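Local atomic coordinates of protein F1 (Vaccinia virus ankara, PDB entry 4D2M), a protein that binds the BH3 region of Bim and probably blocks apoptosis of the infected cell as a viral Bcl-2-like regulator. Residues C173-D176 with Y177-I181. The protein carries 1 engineered substitution. Sequence-based numbering, arbitrary orientation.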
ATOM      1  N   CYS A 173      -3.938   8.390  26.964  1.00 42.43           N
ATOM      2  CA  CYS A 173      -3.405   7.767  28.167  1.00 47.30           C
ATOM      3  C   CYS A 173      -1.921   7.436  28.025  1.00 45.42           C
ATOM      4  O   CYS A 173      -1.132   7.715  28.926  1.00 53.26           O
ATOM      5  CB  CYS A 173      -4.196   6.500  28.493  1.00 55.69           C
ATOM      6  SG  CYS A 173      -3.366   5.386  29.636  1.00 65.69           S
ATOM      7  N   PHE A 174      -1.542   6.844  26.896  1.00 42.45           N
ATOM      8  CA  PHE A 174      -0.145   6.489  26.661  1.00 40.53           C
ATOM      9  C   PHE A 174       0.719   7.737  26.565  1.00 38.51           C
ATOM     10  O   PHE A 174       1.815   7.788  27.121  1.00 37.73           O
ATOM     11  CB  PHE A 174       0.008   5.662  25.386  1.00 35.15           C
ATOM     12  CG  PHE A 174       1.412   5.169  25.153  1.00 31.35           C
ATOM     13  CD1 PHE A 174       2.021   4.311  26.058  1.00 32.83           C
ATOM     14  CD2 PHE A 174       2.123   5.563  24.032  1.00 31.26           C
ATOM     15  CE1 PHE A 174       3.313   3.857  25.847  1.00 34.16           C
ATOM     16  CE2 PHE A 174       3.413   5.113  23.814  1.00 33.13           C
ATOM     17  CZ  PHE A 174       4.009   4.259  24.723  1.00 33.22           C
ATOM     18  N   VAL A 175       0.221   8.738  25.847  1.00 38.86           N
ATOM     19  CA  VAL A 175       0.923  10.005  25.704  1.00 43.82           C
ATOM     20  C   VAL A 175       1.189  10.620  27.073  1.00 46.08           C
ATOM     21  O   VAL A 175       2.293  11.089  27.347  1.00 44.90           O
ATOM     22  CB  VAL A 175       0.118  10.989  24.833  1.00 44.85           C
ATOM     23  CG1 VAL A 175       0.761  12.379  24.812  1.00 43.15           C
ATOM     24  CG2 VAL A 175       0.001  10.445  23.430  1.00 42.44           C
ATOM     25  N   ASP A 176       0.176  10.601  27.933  1.00 46.95           N
ATOM     26  CA  ASP A 176       0.314  11.148  29.275  1.00 48.81           C
ATOM     27  C   ASP A 176       1.420  10.430  30.039  1.00 45.01           C
ATOM     28  O   ASP A 176       2.170  11.056  30.784  1.00 44.30           O
ATOM     29  CB  ASP A 176      -1.010  11.052  30.037  1.00 58.51           C
ATOM     30  CG  ASP A 176      -2.090  11.938  29.445  1.00 69.27           C
ATOM     31  OD1 ASP A 176      -1.746  12.893  28.717  1.00 74.73           O
ATOM     32  OD2 ASP A 176      -3.283  11.683  29.711  1.00 72.66           O
ATOM     33  N   TYR A 177       1.529   9.120  29.844  1.00 43.85           N
ATOM     34  CA  TYR A 177       2.561   8.340  30.519  1.00 43.32           C
ATOM     35  C   TYR A 177       3.958   8.740  30.053  1.00 40.89           C
ATOM     36  O   TYR A 177       4.838   9.005  30.868  1.00 45.40           O
ATOM     37  CB  TYR A 177       2.350   6.842  30.288  1.00 45.09           C
ATOM     38  CG  TYR A 177       1.369   6.196  31.239  1.00 49.65           C
ATOM     39  CD1 TYR A 177       1.634   6.130  32.600  1.00 57.37           C
ATOM     40  CD2 TYR A 177       0.186   5.638  30.774  1.00 50.38           C
ATOM     41  CE1 TYR A 177       0.744   5.538  33.474  1.00 62.16           C
ATOM     42  CE2 TYR A 177      -0.710   5.042  31.642  1.00 57.21           C
ATOM     43  CZ  TYR A 177      -0.426   4.994  32.989  1.00 62.94           C
ATOM     44  OH  TYR A 177      -1.317   4.400  33.852  1.00 69.69           O
ATOM     45  N   ILE A 178       4.155   8.781  28.738  1.00 38.19           N
ATOM     46  CA  ILE A 178       5.467   9.074  28.169  1.00 42.62           C
ATOM     47  C   ILE A 178       5.906  10.496  28.514  1.00 45.22           C
ATOM     48  O   ILE A 178       7.080  10.737  28.799  1.00 43.33           O
ATOM     49  CB  ILE A 178       5.470   8.894  26.630  1.00 45.84           C
ATOM     50  CG1 ILE A 178       5.065   7.465  26.254  1.00 54.12           C
ATOM     51  CG2 ILE A 178       6.840   9.228  26.035  1.00 44.68           C
ATOM     52  CD1 ILE A 178       6.000   6.388  26.773  1.00 61.10           C
ATOM     53  N   THR A 179       4.963  11.434  28.492  1.00 43.81           N
ATOM     54  CA  THR A 179       5.283  12.831  28.773  1.00 47.23           C
ATOM     55  C   THR A 179       5.622  13.057  30.247  1.00 50.78           C
ATOM     56  O   THR A 179       6.383  13.965  30.576  1.00 54.03           O
ATOM     57  CB  THR A 179       4.124  13.768  28.384  1.00 49.73           C
ATOM     58  OG1 THR A 179       2.909  13.313  28.991  1.00 55.20           O
ATOM     59  CG2 THR A 179       3.954  13.810  26.872  1.00 50.41           C
ATOM     60  N   ASP A 180       5.056  12.239  31.131  1.00 57.77           N
ATOM     61  CA  ASP A 180       5.354  12.340  32.558  1.00 68.22           C
ATOM     62  C   ASP A 180       6.814  12.000  32.825  1.00 64.96           C
ATOM     63  O   ASP A 180       7.466  12.628  33.661  1.00 65.75           O
ATOM     64  CB  ASP A 180       4.452  11.411  33.376  1.00 83.43           C
ATOM     65  CG  ASP A 180       3.011  11.882  33.423  1.00 98.68           C
ATOM     66  OD1 ASP A 180       2.759  13.079  33.172  1.00103.97           O
ATOM     67  OD2 ASP A 180       2.126  11.049  33.717  1.00104.27           O
ATOM     68  N   ILE A 181       7.318  11.001  32.111  1.00 60.97           N
ATOM     69  CA  ILE A 181       8.692  10.550  32.287  1.00 64.71           C
ATOM     70  C   ILE A 181       9.647  11.486  31.551  1.00 69.87           C
ATOM     71  O   ILE A 181       9.723  11.467  30.322  1.00 63.30           O
ATOM     72  CB  ILE A 181       8.879   9.101  31.784  1.00 61.23           C
ATOM     73  CG1 ILE A 181       7.841   8.178  32.434  1.00 60.20           C
ATOM     74  CG2 ILE A 181      10.296   8.617  32.080  1.00 62.15           C
ATOM     75  CD1 ILE A 181       7.846   6.754  31.910  1.00 60.93           C
TER
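Tyr177 lies back along the short helix 172-180 toward Cys173, one turn earlier, its chi1 of -84° setting CG beside its own backbone N, and turns the edge of its ring to the thiol. Cys173 SG sits 3.3 Å from Tyr177 CE2, a sulfur-aromatic contact made at the rim and not over a face. A chi1 of 163° carries SG away from its own backbone N and out to this edge. The backbone joins the same two residues, Tyr177 N donating a helical hydrogen bond to Cys173 O at 3.1 Å. Asp176 is covered mainly as the chain neighbour of Tyr177, its CB 3.2 Å from Tyr177 N. Phe174 and Ile178 repeat the spacing with apolar groups. Ile178 CG1 stands over one face of the Phe174 ring, 3.9 Å from the centroid and displaced toward the rim, a CH-pi contact. The methyl CD1 of Ile178 continues outward to Phe174 CZ at 3.6 Å, while Ile178 N binds Phe174 O in a nearly straight helical bond. Farther along, Thr179 N bonds to Val175 O at 2.9 Å. Thr179 OG1, folded back over its own helix by a chi1 of 53°, lies 2.8 Å from Val175 O, though which nearby carbonyl its hydroxyl serves is not settled. Such i to i+4 pairing runs along the closing helix of an all-helical domain, consistent with a Bcl-2-like fold. Tyr177, on Leu135, and Phe174, on Arg138 and Ile142, pack against helix 135-150, and Tyr177 OH hydrogen-bonds to Lys133 O; Ile178 and Thr179 touch Tyr85 of helix 80-99. Val58 of the second subunit, on its helix 54-77, packs against both Phe174 and Ile178.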